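Local atomic coordinates of dopamine N-acetyltransferase-like Protein (Tribolium castaneum, PDB entry 6V3T), a protein that probably transfers acyl groups from acetyl-CoA and longer acyl-CoA thioesters to the amino group of serotonin, as arylalkylamine N-acyltransferases do. Residues M1-F11 with L51-S62; H16-D24 with I126-R134. All blocks are in the same frame, centred on the assembly; numbering follows the deposited sequence. Where two conformers were deposited one is given.

Interaction 1. Residues M1-F11 with L51-S62; sequences MEYGPIPSSKF and LEDGLSIMAVES
Met58 and Ile6 meet because of how each side chain leaves its backbone. Met58 CG stands between its own N and carbonyl carbon (chi1 69°), and the extended chain beyond it reaches out across Pro7, with CE beside Pro5 O, while Ile6 turns CG1 opposite its carbonyl carbon (chi1 -55°), setting that branch 3.7 Å from Met58 CB. The contact is the outer edge of the acetyltransferase (GNAT) sheet, where strand 2-5 runs antiparallel to 57-60, their short axes, taken N to C, at 145°. Two hydrogen-bonded pairs hold it. In the first, Val60 N donates to Glu2 O at 3.0 Å and Glu2 N returns a nearly straight bond to Val60 O; in the second, Gly4 and Met58 exchange bonds the same way, with Met58 N 3.1 Å from Gly4 O. Glu2, Met58 and Val60 share one face of the sheet. The CG methylene of Glu2 lies alongside Val60 CB, while the carboxylate stays at the exposed rim, which suits an edge strand. Gly4, paired directly with Met58, has no side chain on this face, and the straight thioether chain carries CE out to 4.0 Å from Pro7 CD. On the other face the small Ala59 leaves room for the Tyr3 ring, whose CE1 is 3.5 Å from Ala59 CB; helix 138-152 covers the ring through Ile138, Glu141 and Arg145. Beyond the strand the chain turns back, so that Ile6 CD1 comes 4.0 Å from Leu51 CD2, and that same leucine methyl sits over one face of the Phe11 ring, toward its rim. Phe11 CE2 also lies 3.6 Å from Leu51 CB, joining the start of helix 11-19 to the end of helix 41-52. At the far end, the terminal amine Met1 N donates to Ser62 OG at 2.8 Å.

Interaction 2. Residues H16-D24 with I126-R134; sequences HHLRHNFPD and ILSVDSRFR. With ACO (acetyl coenzyme *a), chain G.
His17 and Ser128 share a hydrogen bond of 2.6 Å between NE2 and OG, the hydroxyl lying at the ring edge near its plane. Ser128 holds OG opposite its own N (chi1 -179°), which points it at the imidazole. Next to it, Asn21 OD1 accepts twice from Ser131: the hydroxyl OG, 2.9 Å away, is tilted modestly from the carbonyl plane, whereas the backbone N, at 3.3 Å, comes from well above it. An amide suits this place, its oxygen taking both donors while ND2 lies over the centre of the His17 ring. Arg134 grips Val129 O side-on with NE and NH2, the latter at 2.6 Å, which holds the guanidinium flat against OAP of acetyl-CoA on one face. Replacing Arg134 by an alanine would probably leave Val129 O without these two donors and uncover the pantetheine hydroxyl. Leu127 O accepts a weak bond from N8P of the cofactor, at 2.7 Å. Farther in, Ile126 CG2 makes a CH-pi contact over the centre of the Phe22 ring, and Leu18 CD2 packs on Ser128 CB. Pantetheine thus runs along the central strand toward the pyrophosphate-binding loop, the acetyl-CoA site of the GNAT fold.

Overall arrangement
Interactions 1 and 2 have centres about 14 Å apart and belong to the same sheet, with strand 67-77 lying between 57-60 and 120-129. Their segments alternate along the chain: strand 2-5 at the sheet's edge is followed, after a short turn, by helix 11-19, which crosses to the central strand, so residues 1-24 span both contacts. The two touch where the side chain of Glu61 meets the ring of Phe133. Interaction 2 lines the acetyl-CoA pocket through Phe22, Leu127, Val129 and Arg134. Interaction 1 stays further off: the Tyr3 side chain is about 8 Å from acetyl-CoA and about 7 Å from Gly137, whose backbone N binds the cofactor.

Interaction 1. Residues M1-F11 with L51-S62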
loop_
_atom_site.group_PDB
_atom_site.type_symbol
_atom_site.label_atom_id
_atom_site.label_comp_id
_atom_site.label_asym_id
_atom_site.label_seq_id
_atom_site.Cartn_x
_atom_site.Cartn_y
_atom_site.Cartn_z
ATOM N N MET A 1 -10.104 18.890 9.487
ATOM C CA MET A 1 -9.661 17.738 8.625
ATOM C C MET A 1 -10.720 17.423 7.561
ATOM O O MET A 1 -11.799 16.942 7.948
ATOM C CB MET A 1 -9.428 16.489 9.479
ATOM C CG MET A 1 -8.049 16.431 10.079
ATOM S SD MET A 1 -6.783 16.191 8.811
ATOM C CE MET A 1 -6.116 17.839 8.673
ATOM N N GLU A 2 -10.409 17.644 6.279
ATOM C CA GLU A 2 -11.383 17.492 5.158
ATOM C C GLU A 2 -10.940 16.353 4.223
ATOM O O GLU A 2 -9.780 16.367 3.749
ATOM C CB GLU A 2 -11.585 18.823 4.422
ATOM C CG GLU A 2 -10.375 19.309 3.632
ATOM C CD GLU A 2 -10.562 20.670 2.979
ATOM O OE1 GLU A 2 -10.812 21.653 3.712
ATOM O OE2 GLU A 2 -10.472 20.740 1.736
ATOM N N TYR A 3 -11.862 15.419 3.957
ATOM C CA TYR A 3 -11.646 14.154 3.207
ATOM C C TYR A 3 -12.390 14.208 1.872
ATOM O O TYR A 3 -13.629 14.136 1.888
ATOM C CB TYR A 3 -12.139 12.964 4.039
ATOM C CG TYR A 3 -11.335 12.733 5.291
ATOM C CD1 TYR A 3 -10.053 12.214 5.235
ATOM C CD2 TYR A 3 -11.831 13.061 6.534
ATOM C CE1 TYR A 3 -9.299 12.009 6.377
ATOM C CE2 TYR A 3 -11.093 12.856 7.688
ATOM C CZ TYR A 3 -9.818 12.333 7.612
ATOM O OH TYR A 3 -9.071 12.139 8.736
ATOM N N GLY A 4 -11.659 14.295 0.758
ATOM C CA GLY A 4 -12.249 14.401 -0.593
ATOM C C GLY A 4 -11.382 13.749 -1.669
ATOM O O GLY A 4 -10.250 13.335 -1.399
ATOM N N PRO A 5 -11.904 13.644 -2.919
ATOM C CA PRO A 5 -11.138 13.135 -4.060
ATOM C C PRO A 5 -9.834 13.898 -4.322
ATOM O O PRO A 5 -9.633 14.931 -3.718
ATOM C CB PRO A 5 -12.072 13.345 -5.261
ATOM C CG PRO A 5 -13.465 13.378 -4.660
ATOM C CD PRO A 5 -13.284 13.996 -3.292
ATOM N N ILE A 6 -9.006 13.386 -5.236
ATOM C CA ILE A 6 -7.710 14.006 -5.646
ATOM C C ILE A 6 -7.796 14.448 -7.105
ATOM O O ILE A 6 -7.722 13.612 -8.004
ATOM C CB ILE A 6 -6.540 13.027 -5.437
ATOM C CG1 ILE A 6 -6.480 12.518 -3.996
ATOM C CG2 ILE A 6 -5.224 13.666 -5.873
ATOM C CD1 ILE A 6 -5.343 11.556 -3.734
ATOM N N PRO A 7 -7.913 15.766 -7.399
ATOM C CA PRO A 7 -7.908 16.233 -8.783
ATOM C C PRO A 7 -6.522 16.058 -9.427
ATOM O O PRO A 7 -5.527 16.027 -8.713
ATOM C CB PRO A 7 -8.312 17.713 -8.698
ATOM C CG PRO A 7 -8.005 18.126 -7.267
ATOM C CD PRO A 7 -8.047 16.863 -6.429
ATOM N N SER A 8 -6.505 15.938 -10.755
ATOM C CA SER A 8 -5.295 15.781 -11.606
ATOM C C SER A 8 -4.229 16.820 -11.227
ATOM O O SER A 8 -3.020 16.490 -11.300
ATOM C CB SER A 8 -5.679 15.875 -13.059
ATOM O OG SER A 8 -7.030 16.294 -13.186
ATOM N N SER A 9 -4.667 18.023 -10.839
ATOM C CA SER A 9 -3.809 19.178 -10.468
ATOM C C SER A 9 -2.848 18.802 -9.333
ATOM O O SER A 9 -1.672 19.173 -9.427
ATOM C CB SER A 9 -4.649 20.365 -10.090
ATOM O OG SER A 9 -5.419 20.093 -8.929
ATOM N N LYS A 10 -3.326 18.093 -8.304
ATOM C CA LYS A 10 -2.606 17.911 -7.010
ATOM C C LYS A 10 -1.748 16.637 -7.013
ATOM O O LYS A 10 -1.495 16.117 -5.915
ATOM C CB LYS A 10 -3.593 17.795 -5.842
ATOM C CG LYS A 10 -4.647 18.887 -5.729
ATOM C CD LYS A 10 -4.184 20.169 -5.098
ATOM C CE LYS A 10 -4.396 20.245 -3.605
ATOM N NZ LYS A 10 -5.132 21.455 -3.186
ATOM N N PHE A 11 -1.291 16.147 -8.167
ATOM C CA PHE A 11 -0.608 14.828 -8.258
ATOM C C PHE A 11 0.849 14.949 -7.783
ATOM O O PHE A 11 1.312 14.036 -7.081
ATOM C CB PHE A 11 -0.750 14.237 -9.663
ATOM C CG PHE A 11 -2.029 13.469 -9.898
ATOM C CD1 PHE A 11 -3.218 13.848 -9.288
ATOM C CD2 PHE A 11 -2.051 12.373 -10.750
ATOM C CE1 PHE A 11 -4.389 13.141 -9.518
ATOM C CE2 PHE A 11 -3.226 11.671 -10.980
ATOM C CZ PHE A 11 -4.393 12.058 -10.364
ATOM N N LEU A 51 -3.150 6.336 -9.209
ATOM C CA LEU A 51 -3.851 7.637 -9.065
ATOM C C LEU A 51 -4.798 7.853 -10.250
ATOM O O LEU A 51 -5.859 8.472 -10.038
ATOM C CB LEU A 51 -2.814 8.757 -8.957
ATOM C CG LEU A 51 -2.310 9.007 -7.536
ATOM C CD1 LEU A 51 -0.902 9.575 -7.537
ATOM C CD2 LEU A 51 -3.264 9.923 -6.779
ATOM N N GLU A 52 -4.454 7.335 -11.432
ATOM C CA GLU A 52 -5.231 7.572 -12.675
ATOM C C GLU A 52 -6.419 6.611 -12.763
ATOM O O GLU A 52 -7.275 6.847 -13.621
ATOM C CB GLU A 52 -4.308 7.552 -13.892
ATOM C CG GLU A 52 -4.004 8.967 -14.335
ATOM C CD GLU A 52 -2.664 9.295 -14.956
ATOM O OE1 GLU A 52 -2.134 8.467 -15.716
ATOM O OE2 GLU A 52 -2.185 10.418 -14.703
ATOM N N ASP A 53 -6.502 5.611 -11.884
ATOM C CA ASP A 53 -7.735 4.801 -11.674
ATOM C C ASP A 53 -8.810 5.708 -11.056
ATOM O O ASP A 53 -10.021 5.420 -11.231
ATOM C CB ASP A 53 -7.463 3.567 -10.808
ATOM C CG ASP A 53 -6.775 2.419 -11.535
ATOM O OD1 ASP A 53 -5.872 2.688 -12.368
ATOM O OD2 ASP A 53 -7.146 1.259 -11.264
ATOM N N GLY A 54 -8.365 6.747 -10.342
ATOM C CA GLY A 54 -9.197 7.825 -9.774
ATOM C C GLY A 54 -10.131 7.332 -8.687
ATOM O O GLY A 54 -11.306 7.702 -8.728
ATOM N N LEU A 55 -9.634 6.535 -7.740
ATOM C CA LEU A 55 -10.428 6.031 -6.585
ATOM C C LEU A 55 -9.794 6.508 -5.284
ATOM O O LEU A 55 -10.327 6.166 -4.214
ATOM C CB LEU A 55 -10.461 4.504 -6.625
ATOM C CG LEU A 55 -11.179 3.897 -7.822
ATOM C CD1 LEU A 55 -11.002 2.389 -7.830
ATOM C CD2 LEU A 55 -12.649 4.265 -7.808
ATOM N N SER A 56 -8.720 7.286 -5.400
ATOM C CA SER A 56 -7.743 7.584 -4.325
ATOM C C SER A 56 -8.193 8.810 -3.511
ATOM O O SER A 56 -8.526 9.838 -4.112
ATOM C CB SER A 56 -6.394 7.764 -4.952
ATOM O OG SER A 56 -6.258 6.906 -6.087
ATOM N N ILE A 57 -8.213 8.696 -2.183
ATOM C CA ILE A 57 -8.717 9.746 -1.246
ATOM C C ILE A 57 -7.530 10.533 -0.686
ATOM O O ILE A 57 -6.450 9.928 -0.539
ATOM C CB ILE A 57 -9.554 9.106 -0.121
ATOM C CG1 ILE A 57 -10.911 8.629 -0.640
ATOM C CG2 ILE A 57 -9.714 10.053 1.057
ATOM C CD1 ILE A 57 -11.826 9.753 -1.096
ATOM N N MET A 58 -7.731 11.825 -0.378
ATOM C CA MET A 58 -6.743 12.660 0.361
ATOM C C MET A 58 -7.421 13.385 1.529
ATOM O O MET A 58 -8.639 13.682 1.437
ATOM C CB MET A 58 -6.042 13.680 -0.545
ATOM C CG MET A 58 -6.927 14.797 -1.042
ATOM S SD MET A 58 -5.957 16.064 -1.896
ATOM C CE MET A 58 -7.284 17.129 -2.462
ATOM N N ALA A 59 -6.634 13.623 2.585
ATOM C CA ALA A 59 -6.939 14.493 3.742
ATOM C C ALA A 59 -6.136 15.792 3.617
ATOM O O ALA A 59 -4.890 15.713 3.581
ATOM C CB ALA A 59 -6.590 13.776 5.018
ATOM N N VAL A 60 -6.818 16.937 3.538
ATOM C CA VAL A 60 -6.169 18.279 3.526
ATOM C C VAL A 60 -6.420 18.923 4.887
ATOM O O VAL A 60 -7.505 18.676 5.468
ATOM C CB VAL A 60 -6.682 19.160 2.371
ATOM C CG1 VAL A 60 -5.913 20.470 2.279
ATOM C CG2 VAL A 60 -6.634 18.430 1.040
ATOM N N GLU A 61 -5.437 19.684 5.385
ATOM C CA GLU A 61 -5.550 20.447 6.653
ATOM C C GLU A 61 -6.544 21.582 6.433
ATOM O O GLU A 61 -6.242 22.472 5.613
ATOM C CB GLU A 61 -4.200 20.985 7.120
ATOM C CG GLU A 61 -4.096 21.058 8.631
ATOM C CD GLU A 61 -4.859 22.194 9.290
ATOM O OE1 GLU A 61 -4.220 23.170 9.636
ATOM O OE2 GLU A 61 -6.092 22.100 9.460
ATOM N N SER A 62 -7.695 21.519 7.109
ATOM C CA SER A 62 -8.782 22.522 6.994
ATOM C C SER A 62 -8.139 23.889 6.742
ATOM O O SER A 62 -8.313 24.424 5.618
ATOM C CB SER A 62 -9.677 22.544 8.215
ATOM O OG SER A 62 -9.301 21.540 9.139
#

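Interaction 2. Residues H16-D24 with I126-R134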
loop_
_atom_site.group_PDB
_atom_site.type_symbol
_atom_site.label_atom_id
_atom_site.label_comp_id
_atom_site.label_asym_id
_atom_site.label_seq_id
_atom_site.Cartn_x
_atom_site.Cartn_y
_atom_site.Cartn_z
ATOM N N HIS A 16 5.349 14.800 -3.836
ATOM C CA HIS A 16 6.247 15.564 -2.926
ATOM C C HIS A 16 5.876 15.266 -1.468
ATOM O O HIS A 16 6.777 15.337 -0.609
ATOM C CB HIS A 16 6.242 17.069 -3.240
ATOM C CG HIS A 16 7.385 17.788 -2.597
ATOM N ND1 HIS A 16 8.701 17.567 -2.970
ATOM C CD2 HIS A 16 7.423 18.690 -1.593
ATOM C CE1 HIS A 16 9.496 18.308 -2.227
ATOM N NE2 HIS A 16 8.738 19.008 -1.378
ATOM N N HIS A 17 4.607 14.936 -1.201
ATOM C CA HIS A 17 4.147 14.420 0.116
ATOM C C HIS A 17 4.777 13.050 0.363
ATOM O O HIS A 17 5.283 12.821 1.467
ATOM C CB HIS A 17 2.619 14.343 0.192
ATOM C CG HIS A 17 2.116 13.488 1.308
ATOM N ND1 HIS A 17 1.405 14.008 2.367
ATOM C CD2 HIS A 17 2.207 12.160 1.534
ATOM C CE1 HIS A 17 1.080 13.039 3.193
ATOM N NE2 HIS A 17 1.560 11.899 2.706
ATOM N N LEU A 18 4.722 12.163 -0.628
ATOM C CA LEU A 18 5.172 10.755 -0.475
ATOM C C LEU A 18 6.685 10.747 -0.284
ATOM O O LEU A 18 7.153 10.046 0.622
ATOM C CB LEU A 18 4.750 9.929 -1.695
ATOM C CG LEU A 18 3.273 9.528 -1.742
ATOM C CD1 LEU A 18 2.977 8.726 -2.997
ATOM C CD2 LEU A 18 2.866 8.733 -0.505
ATOM N N ARG A 19 7.408 11.520 -1.100
ATOM C CA ARG A 19 8.884 11.663 -1.005
ATOM C C ARG A 19 9.248 11.982 0.449
ATOM O O ARG A 19 10.109 11.276 0.993
ATOM C CB ARG A 19 9.389 12.724 -1.986
ATOM C CG ARG A 19 9.494 12.228 -3.423
ATOM C CD ARG A 19 10.205 13.209 -4.335
ATOM N NE ARG A 19 9.307 13.768 -5.329
ATOM C CZ ARG A 19 9.360 15.014 -5.788
ATOM N NH1 ARG A 19 10.277 15.857 -5.342
ATOM N NH2 ARG A 19 8.479 15.425 -6.684
ATOM N N HIS A 20 8.569 12.960 1.064
ATOM C CA HIS A 20 8.935 13.552 2.383
ATOM C C HIS A 20 8.430 12.696 3.562
ATOM O O HIS A 20 8.753 13.065 4.710
ATOM C CB HIS A 20 8.434 15.010 2.484
ATOM C CG HIS A 20 9.369 16.038 1.932
ATOM N ND1 HIS A 20 10.707 15.782 1.669
ATOM C CD2 HIS A 20 9.176 17.340 1.624
ATOM C CE1 HIS A 20 11.282 16.873 1.205
ATOM N NE2 HIS A 20 10.371 17.845 1.187
ATOM N N ASN A 21 7.700 11.597 3.320
ATOM C CA ASN A 21 6.962 10.860 4.391
ATOM C C ASN A 21 7.041 9.341 4.218
ATOM O O ASN A 21 7.363 8.642 5.182
ATOM C CB ASN A 21 5.489 11.255 4.424
ATOM C CG ASN A 21 5.313 12.661 4.936
ATOM O OD1 ASN A 21 5.991 13.053 5.877
ATOM N ND2 ASN A 21 4.430 13.427 4.318
ATOM N N PHE A 22 6.707 8.846 3.035
ATOM C CA PHE A 22 6.413 7.416 2.815
ATOM C C PHE A 22 7.671 6.550 2.935
ATOM O O PHE A 22 7.474 5.389 3.230
ATOM C CB PHE A 22 5.668 7.162 1.500
ATOM C CG PHE A 22 5.144 5.749 1.415
ATOM C CD1 PHE A 22 4.276 5.261 2.367
ATOM C CD2 PHE A 22 5.557 4.879 0.429
ATOM C CE1 PHE A 22 3.782 3.970 2.293
ATOM C CE2 PHE A 22 5.076 3.579 0.371
ATOM C CZ PHE A 22 4.199 3.120 1.311
ATOM N N PRO A 23 8.938 7.032 2.708
ATOM C CA PRO A 23 10.176 6.248 2.911
ATOM C C PRO A 23 10.412 5.470 4.223
ATOM O O PRO A 23 11.118 4.459 4.195
ATOM C CB PRO A 23 11.281 7.326 2.829
ATOM C CG PRO A 23 10.739 8.333 1.844
ATOM C CD PRO A 23 9.248 8.349 2.117
ATOM N N ASP A 24 9.827 5.915 5.340
ATOM C CA ASP A 24 9.950 5.221 6.657
ATOM C C ASP A 24 8.891 4.116 6.765
ATOM O O ASP A 24 8.612 3.664 7.884
ATOM C CB ASP A 24 9.917 6.191 7.851
ATOM C CG ASP A 24 9.020 7.404 7.684
ATOM O OD1 ASP A 24 8.152 7.366 6.786
ATOM O OD2 ASP A 24 9.202 8.385 8.451
ATOM N N ILE A 126 -1.362 2.134 -1.033
ATOM C CA ILE A 126 -0.421 3.051 -0.331
ATOM C C ILE A 126 -1.193 3.935 0.645
ATOM O O ILE A 126 -2.118 4.640 0.225
ATOM C CB ILE A 126 0.407 3.860 -1.341
ATOM C CG1 ILE A 126 1.419 2.950 -2.047
ATOM C CG2 ILE A 126 1.074 5.041 -0.645
ATOM C CD1 ILE A 126 2.617 3.664 -2.613
ATOM N N LEU A 127 -0.784 3.911 1.909
ATOM C CA LEU A 127 -1.415 4.672 3.013
ATOM C C LEU A 127 -0.359 5.573 3.657
ATOM O O LEU A 127 0.515 5.034 4.367
ATOM C CB LEU A 127 -1.982 3.659 4.009
ATOM C CG LEU A 127 -2.999 4.203 5.003
ATOM C CD1 LEU A 127 -3.940 5.192 4.332
ATOM C CD2 LEU A 127 -3.777 3.067 5.646
ATOM N N SER A 128 -0.418 6.881 3.386
ATOM C CA SER A 128 0.535 7.893 3.919
ATOM C C SER A 128 -0.192 8.947 4.763
ATOM O O SER A 128 -1.164 9.558 4.265
ATOM C CB SER A 128 1.317 8.556 2.826
ATOM O OG SER A 128 2.229 9.500 3.376
ATOM N N VAL A 129 0.300 9.150 5.986
ATOM C CA VAL A 129 -0.063 10.279 6.885
ATOM C C VAL A 129 1.234 11.008 7.198
ATOM O O VAL A 129 2.147 10.323 7.645
ATOM C CB VAL A 129 -0.719 9.762 8.173
ATOM C CG1 VAL A 129 -1.109 10.891 9.110
ATOM C CG2 VAL A 129 -1.904 8.880 7.858
ATOM N N ASP A 130 1.299 12.322 6.971
ATOM C CA ASP A 130 2.509 13.165 7.178
ATOM C C ASP A 130 3.052 12.944 8.595
ATOM O O ASP A 130 2.227 12.773 9.514
ATOM C CB ASP A 130 2.187 14.647 6.956
ATOM C CG ASP A 130 3.405 15.520 6.717
ATOM O OD1 ASP A 130 4.451 15.275 7.356
ATOM O OD2 ASP A 130 3.295 16.439 5.892
ATOM N N SER A 131 4.384 12.975 8.754
ATOM C CA SER A 131 5.114 12.901 10.051
ATOM C C SER A 131 4.433 13.819 11.080
ATOM O O SER A 131 4.179 13.360 12.216
ATOM C CB SER A 131 6.589 13.274 9.892
ATOM O OG SER A 131 7.085 13.042 8.571
ATOM N N ARG A 132 4.143 15.067 10.687
ATOM C CA ARG A 132 3.593 16.121 11.584
ATOM C C ARG A 132 2.224 15.660 12.118
ATOM O O ARG A 132 2.031 15.707 13.344
ATOM C CB ARG A 132 3.478 17.506 10.914
ATOM C CG ARG A 132 4.250 17.731 9.618
ATOM C CD ARG A 132 4.065 19.142 9.048
ATOM N NE ARG A 132 3.776 19.150 7.610
ATOM C CZ ARG A 132 3.127 20.119 6.944
ATOM N NH1 ARG A 132 2.682 21.198 7.568
ATOM N NH2 ARG A 132 2.921 20.004 5.640
ATOM N N PHE A 133 1.326 15.201 11.236
ATOM C CA PHE A 133 -0.127 14.986 11.500
ATOM C C PHE A 133 -0.403 13.535 11.954
ATOM O O PHE A 133 -1.572 13.152 12.186
ATOM C CB PHE A 133 -0.916 15.356 10.241
ATOM C CG PHE A 133 -0.859 16.817 9.871
ATOM C CD1 PHE A 133 0.294 17.405 9.388
ATOM C CD2 PHE A 133 -1.978 17.611 9.982
ATOM C CE1 PHE A 133 0.339 18.756 9.069
ATOM C CE2 PHE A 133 -1.935 18.956 9.651
ATOM C CZ PHE A 133 -0.780 19.530 9.190
ATOM N N ARG A 134 0.653 12.737 12.085
ATOM C CA ARG A 134 0.570 11.281 12.352
ATOM C C ARG A 134 0.128 11.038 13.794
ATOM O O ARG A 134 0.682 11.682 14.686
ATOM C CB ARG A 134 1.946 10.658 12.124
ATOM C CG ARG A 134 1.959 9.139 12.089
ATOM C CD ARG A 134 3.250 8.635 11.466
ATOM N NE ARG A 134 3.434 9.133 10.104
ATOM C CZ ARG A 134 4.543 8.994 9.382
ATOM N NH1 ARG A 134 5.593 8.374 9.892
ATOM N NH2 ARG A 134 4.600 9.481 8.151
HETATM N N1A ACO G . 2.459 3.062 18.058
HETATM C C2A ACO G . 1.497 2.163 18.307
HETATM N N3A ACO G . 0.315 2.164 17.669
HETATM C C4A ACO G . 0.036 3.085 16.734
HETATM C C5A ACO G . 1.034 4.088 16.423
HETATM C C6A ACO G . 2.292 4.029 17.156
HETATM N N6A ACO G . 3.249 4.930 16.912
HETATM N N7A ACO G . 0.520 4.873 15.479
HETATM C C8A ACO G . -0.719 4.414 15.207
HETATM N N9A ACO G . -0.999 3.361 15.972
HETATM C C1B ACO G . -2.245 2.611 15.897
HETATM C C2B ACO G . -3.372 3.222 16.678
HETATM O O2B ACO G . -3.445 2.685 17.983
HETATM C C3B ACO G . -4.550 2.808 15.834
HETATM O O3B ACO G . -4.892 1.476 16.137
HETATM P P3B ACO G . -6.174 1.219 17.050
HETATM O O7A ACO G . -5.855 -0.066 17.787
HETATM O O8A ACO G . -6.126 2.461 17.924
HETATM O O9A ACO G . -7.261 1.109 15.984
HETATM C C4B ACO G . -4.046 2.786 14.419
HETATM O O4B ACO G . -2.650 2.689 14.534
HETATM C C5B ACO G . -4.400 4.021 13.656
HETATM O O5B ACO G . -3.521 5.087 13.941
HETATM P P1A ACO G . -3.656 6.342 12.981
HETATM O O1A ACO G . -5.076 6.400 12.472
HETATM O O2A ACO G . -3.045 7.578 13.552
HETATM O O3A ACO G . -2.640 5.885 11.833
HETATM P P2A ACO G . -1.509 6.916 11.357
HETATM O O4A ACO G . -2.219 8.223 11.044
HETATM O O5A ACO G . -0.421 6.950 12.400
HETATM O O6A ACO G . -0.925 6.035 10.090
HETATM C CBP ACO G . 1.167 5.129 8.986
HETATM C CCP ACO G . 0.310 6.338 9.392
HETATM C CDP ACO G . 0.249 3.936 8.766
HETATM C CEP ACO G . 2.128 4.901 10.135
HETATM C CAP ACO G . 2.037 5.380 7.700
HETATM O OAP ACO G . 3.113 6.265 8.036
HETATM C C9P ACO G . 2.682 4.147 6.967
HETATM O O9P ACO G . 3.843 3.808 7.202
HETATM N N8P ACO G . 1.937 3.463 6.040
HETATM C C7P ACO G . 2.374 2.259 5.327
HETATM C C6P ACO G . 1.378 1.080 5.353
HETATM C C5P ACO G . 1.154 0.392 4.017
HETATM O O5P ACO G . 0.062 0.376 3.494
HETATM N N4P ACO G . 2.198 -0.226 3.467
HETATM C C3P ACO G . 2.111 -1.086 2.267
HETATM C C2P ACO G . 2.957 -0.687 1.040
HETATM S S1P ACO G . 4.386 -1.716 0.779
HETATM C C ACO G . 5.482 -0.717 -0.040
HETATM O O ACO G . 5.092 0.097 -0.865
HETATM C CH3 ACO G . 6.958 -0.811 0.211
#